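Local coordinates for CaaX farnesyltransferase alpha subunit Ram2 (Aspergillus fumigatus, PDB 4L9P), which serves as the alpha subunit of protein farnesyltransferase, which attaches farnesyl to the cysteine of CaaX proteins, and probably also takes part in CaaX-protein geranylgeranylation, at residues A[173-178]-A[211-216]; A[208-211]-A[217-220]; A[79-84]-A[89-94]. The protein carries 1 engineered substitution. All blocks are in the same frame, centred on the assembly; numbering follows the deposited sequence.

Interaction 1: residues A[173-178]-A[211-216]; sequences HFKLWD and RDENEF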
loop_
_atom_site.group_PDB
_atom_site.type_symbol
_atom_site.label_atom_id
_atom_site.label_comp_id
_atom_site.label_asym_id
_atom_site.label_seq_id
_atom_site.Cartn_x
_atom_site.Cartn_y
_atom_site.Cartn_z
ATOM N N HIS A 173 -19.943 5.519 -12.483
ATOM C CA HIS A 173 -21.149 6.209 -12.024
ATOM C C HIS A 173 -21.964 6.750 -13.179
ATOM O O HIS A 173 -23.206 6.573 -13.198
ATOM C CB HIS A 173 -20.756 7.346 -11.106
ATOM C CG HIS A 173 -21.922 8.081 -10.544
ATOM N ND1 HIS A 173 -22.662 7.572 -9.497
ATOM C CD2 HIS A 173 -22.454 9.304 -10.848
ATOM C CE1 HIS A 173 -23.611 8.446 -9.182
ATOM N NE2 HIS A 173 -23.522 9.500 -9.998
ATOM N N PHE A 174 -21.323 7.413 -14.127
ATOM C CA PHE A 174 -22.038 8.007 -15.282
ATOM C C PHE A 174 -22.019 7.106 -16.522
ATOM O O PHE A 174 -22.483 7.478 -17.592
ATOM C CB PHE A 174 -21.443 9.367 -15.586
ATOM C CG PHE A 174 -21.803 10.412 -14.569
ATOM C CD1 PHE A 174 -23.144 10.744 -14.297
ATOM C CD2 PHE A 174 -20.792 11.117 -13.933
ATOM C CE1 PHE A 174 -23.445 11.730 -13.365
ATOM C CE2 PHE A 174 -21.085 12.105 -12.984
ATOM C CZ PHE A 174 -22.449 12.445 -12.713
ATOM N N LYS A 175 -21.494 5.895 -16.354
ATOM C CA LYS A 175 -21.492 4.851 -17.413
ATOM C C LYS A 175 -20.732 5.365 -18.663
ATOM O O LYS A 175 -21.251 5.394 -19.783
ATOM C CB LYS A 175 -22.940 4.381 -17.789
ATOM C CG LYS A 175 -23.655 3.838 -16.542
ATOM C CD LYS A 175 -25.027 3.169 -16.916
ATOM C CE LYS A 175 -25.798 2.746 -15.663
ATOM N NZ LYS A 175 -25.061 1.694 -14.870
ATOM N N LEU A 176 -19.479 5.730 -18.432
ATOM C CA LEU A 176 -18.653 6.416 -19.433
ATOM C C LEU A 176 -17.675 5.499 -20.167
ATOM O O LEU A 176 -16.772 5.980 -20.839
ATOM C CB LEU A 176 -17.897 7.588 -18.801
ATOM C CG LEU A 176 -18.764 8.577 -18.039
ATOM C CD1 LEU A 176 -17.809 9.625 -17.451
ATOM C CD2 LEU A 176 -19.768 9.209 -18.990
ATOM N N TRP A 177 -17.825 4.169 -20.058
ATOM C CA TRP A 177 -16.798 3.256 -20.642
ATOM C C TRP A 177 -16.610 3.546 -22.114
ATOM O O TRP A 177 -15.458 3.507 -22.595
ATOM C CB TRP A 177 -17.138 1.796 -20.460
ATOM C CG TRP A 177 -17.228 1.354 -19.046
ATOM C CD1 TRP A 177 -16.204 0.856 -18.275
ATOM C CD2 TRP A 177 -18.400 1.303 -18.236
ATOM N NE1 TRP A 177 -16.663 0.525 -17.022
ATOM C CE2 TRP A 177 -18.006 0.813 -16.965
ATOM C CE3 TRP A 177 -19.742 1.649 -18.435
ATOM C CZ2 TRP A 177 -18.901 0.596 -15.937
ATOM C CZ3 TRP A 177 -20.635 1.430 -17.397
ATOM C CH2 TRP A 177 -20.202 0.920 -16.154
ATOM N N ASP A 178 -17.701 3.879 -22.825
ATOM C CA ASP A 178 -17.609 4.128 -24.285
ATOM C C ASP A 178 -17.650 5.608 -24.632
ATOM O O ASP A 178 -17.751 6.005 -25.820
ATOM C CB ASP A 178 -18.737 3.410 -25.034
ATOM C CG ASP A 178 -18.599 1.876 -24.938
ATOM O OD1 ASP A 178 -17.436 1.367 -24.808
ATOM O OD2 ASP A 178 -19.625 1.184 -24.903
ATOM N N ARG A 211 -18.927 -4.183 -16.295
ATOM C CA ARG A 211 -19.839 -3.063 -16.322
ATOM C C ARG A 211 -21.200 -3.387 -15.712
ATOM O O ARG A 211 -22.062 -2.512 -15.675
ATOM C CB ARG A 211 -20.056 -2.615 -17.787
ATOM C CG ARG A 211 -18.789 -2.240 -18.574
ATOM C CD ARG A 211 -19.188 -1.795 -19.989
ATOM N NE ARG A 211 -18.013 -1.546 -20.843
ATOM C CZ ARG A 211 -18.106 -0.973 -22.042
ATOM N NH1 ARG A 211 -19.330 -0.608 -22.514
ATOM N NH2 ARG A 211 -16.997 -0.757 -22.764
ATOM N N ASP A 212 -21.428 -4.621 -15.277
ATOM C CA ASP A 212 -22.764 -5.007 -14.853
ATOM C C ASP A 212 -23.134 -4.254 -13.574
ATOM O O ASP A 212 -22.499 -4.452 -12.532
ATOM C CB ASP A 212 -22.763 -6.507 -14.631
ATOM C CG ASP A 212 -24.149 -7.059 -14.309
ATOM O OD1 ASP A 212 -25.083 -6.298 -13.974
ATOM O OD2 ASP A 212 -24.294 -8.288 -14.405
ATOM N N GLU A 213 -24.185 -3.433 -13.622
ATOM C CA GLU A 213 -24.466 -2.587 -12.465
ATOM C C GLU A 213 -25.058 -3.392 -11.307
ATOM O O GLU A 213 -25.073 -2.922 -10.172
ATOM C CB GLU A 213 -25.358 -1.402 -12.851
ATOM C CG GLU A 213 -26.797 -1.752 -12.969
ATOM C CD GLU A 213 -27.637 -0.577 -13.417
ATOM O OE1 GLU A 213 -27.100 0.559 -13.562
ATOM O OE2 GLU A 213 -28.848 -0.810 -13.626
ATOM N N ASN A 214 -25.476 -4.623 -11.590
ATOM C CA ASN A 214 -26.002 -5.522 -10.575
ATOM C C ASN A 214 -24.946 -6.354 -9.860
ATOM O O ASN A 214 -25.266 -7.178 -9.024
ATOM C CB ASN A 214 -27.042 -6.444 -11.193
ATOM C CG ASN A 214 -28.249 -5.684 -11.692
ATOM O OD1 ASN A 214 -28.772 -4.787 -10.993
ATOM N ND2 ASN A 214 -28.713 -6.029 -12.909
ATOM N N GLU A 215 -23.678 -6.147 -10.186
ATOM C CA GLU A 215 -22.603 -6.838 -9.484
ATOM C C GLU A 215 -21.757 -5.777 -8.748
ATOM O O GLU A 215 -21.710 -4.635 -9.166
ATOM C CB GLU A 215 -21.689 -7.503 -10.512
ATOM C CG GLU A 215 -22.387 -8.521 -11.398
ATOM C CD GLU A 215 -22.909 -9.774 -10.669
ATOM O OE1 GLU A 215 -23.683 -10.547 -11.297
ATOM O OE2 GLU A 215 -22.579 -9.999 -9.476
ATOM N N PHE A 216 -21.080 -6.162 -7.683
ATOM C CA PHE A 216 -20.123 -5.269 -7.041
ATOM C C PHE A 216 -18.994 -4.972 -8.024
ATOM O O PHE A 216 -18.635 -5.797 -8.878
ATOM C CB PHE A 216 -19.522 -5.985 -5.830
ATOM C CG PHE A 216 -20.507 -6.257 -4.740
ATOM C CD1 PHE A 216 -21.295 -5.237 -4.242
ATOM C CD2 PHE A 216 -20.640 -7.537 -4.206
ATOM C CE1 PHE A 216 -22.237 -5.489 -3.181
ATOM C CE2 PHE A 216 -21.591 -7.794 -3.166
ATOM C CZ PHE A 216 -22.362 -6.770 -2.667
#
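Arg211 NH2 is held twice: it bonds to Asp178 OD1 at 3.0 Å across the contact, and it also donates to the backbone carbonyl of Leu206, in the last turns of helix 197-208. The neighbouring NH1 reaches Asp178 OD2 at 3.0 Å with a nearly straight N-H...O angle of 163°, completing an end-on, two-nitrogen salt bridge. The pair is not coplanar. Carboxylate and guanidinium planes stand 61° apart, and the nitrogens approach both oxygens out of the carboxylate plane, although OD2 lies in the plane of the guanidinium. The rest of Arg211 is laid along Trp177. Its chain is extended from CG to NE, which carries the methylenes over one face of the indole. CG sits 3.6 Å from the centroid of the five-membered ring, a CH-pi contact over the face. NE follows above Trp177 CG at 3.5 Å, while the guanidinium ends beyond the ring, its CZ 3.3 Å from Trp177 CB, its plane only 8° from that of the indole. The buried indole underlies the arginine's chain, and the bonds to Asp178 and Leu206 hold its guanidinium. A second salt bridge joins two exposed residues, where Lys175 NZ meets Glu213 OE1 at 2.7 Å on the anti side and well out of the carboxylate plane. Glu213 belongs to a type I turn from Asp212 to Glu215, within which Asp212 OD1 takes the backbone N of Asn214 in an Asx turn. Lys175, with positive phi, is the first residue past helical geometry. The contact therefore joins the turn between helices 161-174 and 180-192 to the start of the long loop that links helix 197-208 to helix 238-254, with Trp177 also resting on Val171 of helix 161-174.

Interaction 2: residues A[208-211]-A[217-220]; sequences FGPR and DAGL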
loop_
_atom_site.group_PDB
_atom_site.type_symbol
_atom_site.label_atom_id
_atom_site.label_comp_id
_atom_site.label_asym_id
_atom_site.label_seq_id
_atom_site.Cartn_x
_atom_site.Cartn_y
_atom_site.Cartn_z
ATOM N N PHE A 208 -12.157 -3.418 -20.990
ATOM C CA PHE A 208 -12.295 -4.797 -20.531
ATOM C C PHE A 208 -12.835 -4.864 -19.148
ATOM O O PHE A 208 -13.101 -5.964 -18.675
ATOM C CB PHE A 208 -10.950 -5.555 -20.676
ATOM C CG PHE A 208 -10.523 -5.659 -22.090
ATOM C CD1 PHE A 208 -11.225 -6.490 -22.936
ATOM C CD2 PHE A 208 -9.521 -4.835 -22.604
ATOM C CE1 PHE A 208 -10.901 -6.565 -24.272
ATOM C CE2 PHE A 208 -9.152 -4.927 -23.942
ATOM C CZ PHE A 208 -9.879 -5.789 -24.780
ATOM N N GLY A 209 -13.026 -3.730 -18.478
ATOM C CA GLY A 209 -13.537 -3.805 -17.112
ATOM C C GLY A 209 -15.001 -4.188 -17.006
ATOM O O GLY A 209 -15.787 -3.894 -17.906
ATOM N N PRO A 210 -15.402 -4.870 -15.926
ATOM C CA PRO A 210 -16.820 -5.280 -15.828
ATOM C C PRO A 210 -17.756 -4.083 -15.704
ATOM O O PRO A 210 -17.441 -3.109 -15.029
ATOM C CB PRO A 210 -16.865 -6.137 -14.549
ATOM C CG PRO A 210 -15.448 -6.234 -14.051
ATOM C CD PRO A 210 -14.528 -5.406 -14.877
ATOM N N ARG A 211 -18.927 -4.183 -16.295
ATOM C CA ARG A 211 -19.839 -3.063 -16.322
ATOM C C ARG A 211 -21.200 -3.387 -15.712
ATOM O O ARG A 211 -22.062 -2.512 -15.675
ATOM C CB ARG A 211 -20.056 -2.615 -17.787
ATOM C CG ARG A 211 -18.789 -2.240 -18.574
ATOM C CD ARG A 211 -19.188 -1.795 -19.989
ATOM N NE ARG A 211 -18.013 -1.546 -20.843
ATOM C CZ ARG A 211 -18.106 -0.973 -22.042
ATOM N NH1 ARG A 211 -19.330 -0.608 -22.514
ATOM N NH2 ARG A 211 -16.997 -0.757 -22.764
ATOM N N ASP A 217 -18.406 -3.796 -7.903
ATOM C CA ASP A 217 -17.297 -3.435 -8.814
ATOM C C ASP A 217 -16.087 -4.377 -8.614
ATOM O O ASP A 217 -15.830 -4.857 -7.534
ATOM C CB ASP A 217 -16.854 -1.989 -8.494
ATOM C CG ASP A 217 -16.027 -1.303 -9.635
ATOM O OD1 ASP A 217 -15.821 -1.874 -10.771
ATOM O OD2 ASP A 217 -15.560 -0.159 -9.339
ATOM N N ALA A 218 -15.346 -4.597 -9.689
ATOM C CA ALA A 218 -14.187 -5.456 -9.637
ATOM C C ALA A 218 -13.192 -4.908 -10.654
ATOM O O ALA A 218 -13.579 -4.339 -11.690
ATOM C CB ALA A 218 -14.537 -6.904 -10.020
ATOM N N GLY A 219 -11.901 -5.172 -10.480
ATOM C CA GLY A 219 -10.930 -4.825 -11.514
ATOM C C GLY A 219 -10.967 -5.786 -12.691
ATOM O O GLY A 219 -10.543 -5.440 -13.798
ATOM N N LEU A 220 -11.454 -6.993 -12.455
ATOM C CA LEU A 220 -11.446 -8.062 -13.472
ATOM C C LEU A 220 -12.767 -8.790 -13.481
ATOM O O LEU A 220 -13.425 -8.913 -12.443
ATOM C CB LEU A 220 -10.358 -9.102 -13.101
ATOM C CG LEU A 220 -8.914 -8.609 -13.177
ATOM C CD1 LEU A 220 -7.937 -9.613 -12.522
ATOM C CD2 LEU A 220 -8.552 -8.365 -14.632
#
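Pro210 makes a small, buried packing contact with the backbone and methyl group of Ala218 and with the backbone of Gly219 and Leu220, inside the long loop between helices 197-208 and 238-254. No hydrogen bond crosses it. The loop runs out through Pro210, turns, and comes back so that the pyrrolidine ring fits against the returning chain. One edge of that ring does the touching. Its CD lies 3.5 Å from Ala218 O, and its CG is 3.7 Å from Leu220 O, so two carbonyl oxygens meet the ring's methylenes. CG also approaches the methyl Ala218 CB at 4.2 Å. The CD of Pro210 is 4.1 Å from Gly219 O, a looser touch. Asp217 enters the returning segment with its OD2 hydrogen-bonded to His168 NE2, which ties that end of the loop to helix 161-174. Gly219 makes backbone hydrogen bonds to the Ram1 beta subunit, and Ala218 packs on Arg294 of that chain. The loop lies between the end of helix 197-208 and the beta subunit, and Phe208 packs on helices 238-254 and 259-272.

Interaction 3: residues A[79-84]-A[89-94]; sequences DIISMN and TVWIYR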
loop_
_atom_site.group_PDB
_atom_site.type_symbol
_atom_site.label_atom_id
_atom_site.label_comp_id
_atom_site.label_asym_id
_atom_site.label_seq_id
_atom_site.Cartn_x
_atom_site.Cartn_y
_atom_site.Cartn_z
ATOM N N ASP A 79 -12.407 27.536 6.617
ATOM C CA ASP A 79 -11.251 28.189 7.241
ATOM C C ASP A 79 -10.238 27.108 7.733
ATOM O O ASP A 79 -9.012 27.194 7.502
ATOM C CB ASP A 79 -11.744 29.042 8.423
ATOM C CG ASP A 79 -10.665 29.929 8.987
ATOM O OD1 ASP A 79 -9.665 30.205 8.290
ATOM O OD2 ASP A 79 -10.832 30.361 10.119
ATOM N N ILE A 80 -10.756 26.079 8.387
ATOM C CA ILE A 80 -9.870 25.035 8.885
ATOM C C ILE A 80 -9.205 24.305 7.727
ATOM O O ILE A 80 -8.027 24.000 7.789
ATOM C CB ILE A 80 -10.622 24.036 9.788
ATOM C CG1 ILE A 80 -10.971 24.793 11.113
ATOM C CG2 ILE A 80 -9.712 22.806 10.101
ATOM C CD1 ILE A 80 -11.886 24.063 12.023
ATOM N N ILE A 81 -9.953 24.020 6.676
ATOM C CA ILE A 81 -9.364 23.412 5.468
ATOM C C ILE A 81 -8.259 24.262 4.858
ATOM O O ILE A 81 -7.242 23.688 4.382
ATOM C CB ILE A 81 -10.479 23.052 4.423
ATOM C CG1 ILE A 81 -11.246 21.840 4.947
ATOM C CG2 ILE A 81 -9.881 22.792 3.007
ATOM C CD1 ILE A 81 -12.603 21.585 4.227
ATOM N N SER A 82 -8.421 25.587 4.898
ATOM C CA SER A 82 -7.353 26.477 4.393
ATOM C C SER A 82 -6.071 26.324 5.222
ATOM O O SER A 82 -4.976 26.478 4.696
ATOM C CB SER A 82 -7.820 27.948 4.355
ATOM O OG SER A 82 -7.722 28.595 5.616
ATOM N N MET A 83 -6.204 26.032 6.507
ATOM C CA MET A 83 -5.024 25.832 7.367
ATOM C C MET A 83 -4.461 24.429 7.322
ATOM O O MET A 83 -3.247 24.241 7.422
ATOM C CB MET A 83 -5.343 26.207 8.823
ATOM C CG MET A 83 -5.519 27.736 8.993
ATOM S SD MET A 83 -5.892 28.135 10.715
ATOM C CE MET A 83 -7.600 27.761 10.779
ATOM N N ASN A 84 -5.334 23.439 7.157
ATOM C CA ASN A 84 -4.943 22.021 7.202
ATOM C C ASN A 84 -5.910 21.189 6.366
ATOM O O ASN A 84 -6.925 20.705 6.870
ATOM C CB ASN A 84 -4.930 21.516 8.626
ATOM C CG ASN A 84 -4.560 20.054 8.716
ATOM O OD1 ASN A 84 -4.139 19.436 7.711
ATOM N ND2 ASN A 84 -4.731 19.470 9.907
ATOM N N THR A 89 -11.605 14.852 9.574
ATOM C CA THR A 89 -12.907 15.070 10.250
ATOM C C THR A 89 -13.642 16.311 9.670
ATOM O O THR A 89 -14.839 16.264 9.420
ATOM C CB THR A 89 -12.687 15.310 11.732
ATOM O OG1 THR A 89 -12.044 14.154 12.302
ATOM C CG2 THR A 89 -14.018 15.540 12.484
ATOM N N VAL A 90 -12.905 17.390 9.422
ATOM C CA VAL A 90 -13.615 18.629 9.016
ATOM C C VAL A 90 -14.237 18.463 7.631
ATOM O O VAL A 90 -15.300 19.019 7.349
ATOM C CB VAL A 90 -12.675 19.835 9.078
ATOM C CG1 VAL A 90 -11.703 19.886 7.942
ATOM C CG2 VAL A 90 -13.507 21.148 9.034
ATOM N N TRP A 91 -13.632 17.654 6.739
ATOM C CA TRP A 91 -14.253 17.443 5.423
ATOM C C TRP A 91 -15.555 16.652 5.544
ATOM O O TRP A 91 -16.538 16.939 4.845
ATOM C CB TRP A 91 -13.286 16.606 4.543
ATOM C CG TRP A 91 -12.151 17.356 4.001
ATOM C CD1 TRP A 91 -10.836 17.431 4.493
ATOM C CD2 TRP A 91 -12.189 18.188 2.854
ATOM N NE1 TRP A 91 -10.077 18.261 3.681
ATOM C CE2 TRP A 91 -10.889 18.734 2.673
ATOM C CE3 TRP A 91 -13.204 18.559 1.969
ATOM C CZ2 TRP A 91 -10.582 19.553 1.598
ATOM C CZ3 TRP A 91 -12.880 19.392 0.898
ATOM C CH2 TRP A 91 -11.588 19.871 0.710
ATOM N N ILE A 92 -15.554 15.623 6.384
ATOM C CA ILE A 92 -16.780 14.860 6.535
ATOM C C ILE A 92 -17.901 15.717 7.141
ATOM O O ILE A 92 -19.057 15.658 6.677
ATOM C CB ILE A 92 -16.520 13.628 7.425
ATOM C CG1 ILE A 92 -15.551 12.705 6.651
ATOM C CG2 ILE A 92 -17.828 12.898 7.817
ATOM C CD1 ILE A 92 -14.865 11.820 7.499
ATOM N N TYR A 93 -17.561 16.555 8.130
ATOM C CA TYR A 93 -18.559 17.444 8.713
ATOM C C TYR A 93 -19.024 18.482 7.654
ATOM O O TYR A 93 -20.217 18.762 7.546
ATOM C CB TYR A 93 -17.932 18.109 9.927
ATOM C CG TYR A 93 -18.827 19.076 10.637
ATOM C CD1 TYR A 93 -20.059 18.720 11.044
ATOM C CD2 TYR A 93 -18.371 20.380 10.889
ATOM C CE1 TYR A 93 -20.913 19.687 11.739
ATOM C CE2 TYR A 93 -19.134 21.310 11.548
ATOM C CZ TYR A 93 -20.408 20.966 11.977
ATOM O OH TYR A 93 -21.139 21.961 12.629
ATOM N N ARG A 94 -18.113 19.017 6.847
ATOM C CA ARG A 94 -18.495 19.927 5.768
ATOM C C ARG A 94 -19.525 19.293 4.854
ATOM O O ARG A 94 -20.511 19.937 4.518
ATOM C CB ARG A 94 -17.239 20.387 4.976
ATOM C CG ARG A 94 -17.569 21.312 3.836
ATOM C CD ARG A 94 -16.288 21.823 3.134
ATOM N NE ARG A 94 -16.643 22.787 2.088
ATOM C CZ ARG A 94 -16.683 24.096 2.281
ATOM N NH1 ARG A 94 -16.427 24.585 3.488
ATOM N NH2 ARG A 94 -17.012 24.896 1.258
#
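Val90 meets the preceding helix with both methyl groups. Its CG1 lies 3.6 Å from Ile81 CG1 and 4.1 Å from Ile80 CG2, while CG2 touches Ile80 CB at 4.2 Å. Next comes Trp91, whose indole slides under Ile81: the isoleucine methyl CD1 stands 3.6 Å from the centroid of the six-membered ring, 9° off the normal, a CH-pi contact over the middle of the face. The other branch, Ile81 CG2, reaches Trp91 CZ2 at 3.6 Å; the two side chains cross at about a right angle. This reach comes from an Ile81 chain running on past CG1 (chi2 165°). The indole NE1 is bonded to the backbone oxygen of Pro85, in the connection between the helices, which pins the ring's rotation. Helices 71-83 and 88-100 form an antiparallel hairpin, their short segments inclined at 150° with axes 10.1 Å apart, within one prenyltransferase alpha subunit repeat, a family of the TPR clan. Helix 51-65 covers the back of this hairpin, its Leu60 touching both Ile80 and Tyr93. Arg94 adds its aliphatic part, CD lying 3.9 Å from Ile81 CD1, and sends its guanidinium onward to a salt bridge with Glu108, a hydrogen bond from NH1 to Thr77 OG1, and a cation-pi contact with Trp111.

Interactions 1 and 2 are neighbours, with centres 8 Å apart. Arg211 lies in both residue ranges but makes its contacts in interaction 1, and Trp177 CZ2 of interaction 1 packs on Pro210 O of interaction 2 at 4.1 Å. Both involve the loop between helices 197-208 and 238-254, interaction 1 at the surface and interaction 2 buried beside the beta subunit. Interaction 3 stands apart, earlier in the chain. Its centre lies about 32 Å from that of interaction 1 and about 34 Å from that of interaction 2, with nearest atoms about 18 and 21 Å away. It holds one helical hairpin together, whereas the other two join loops.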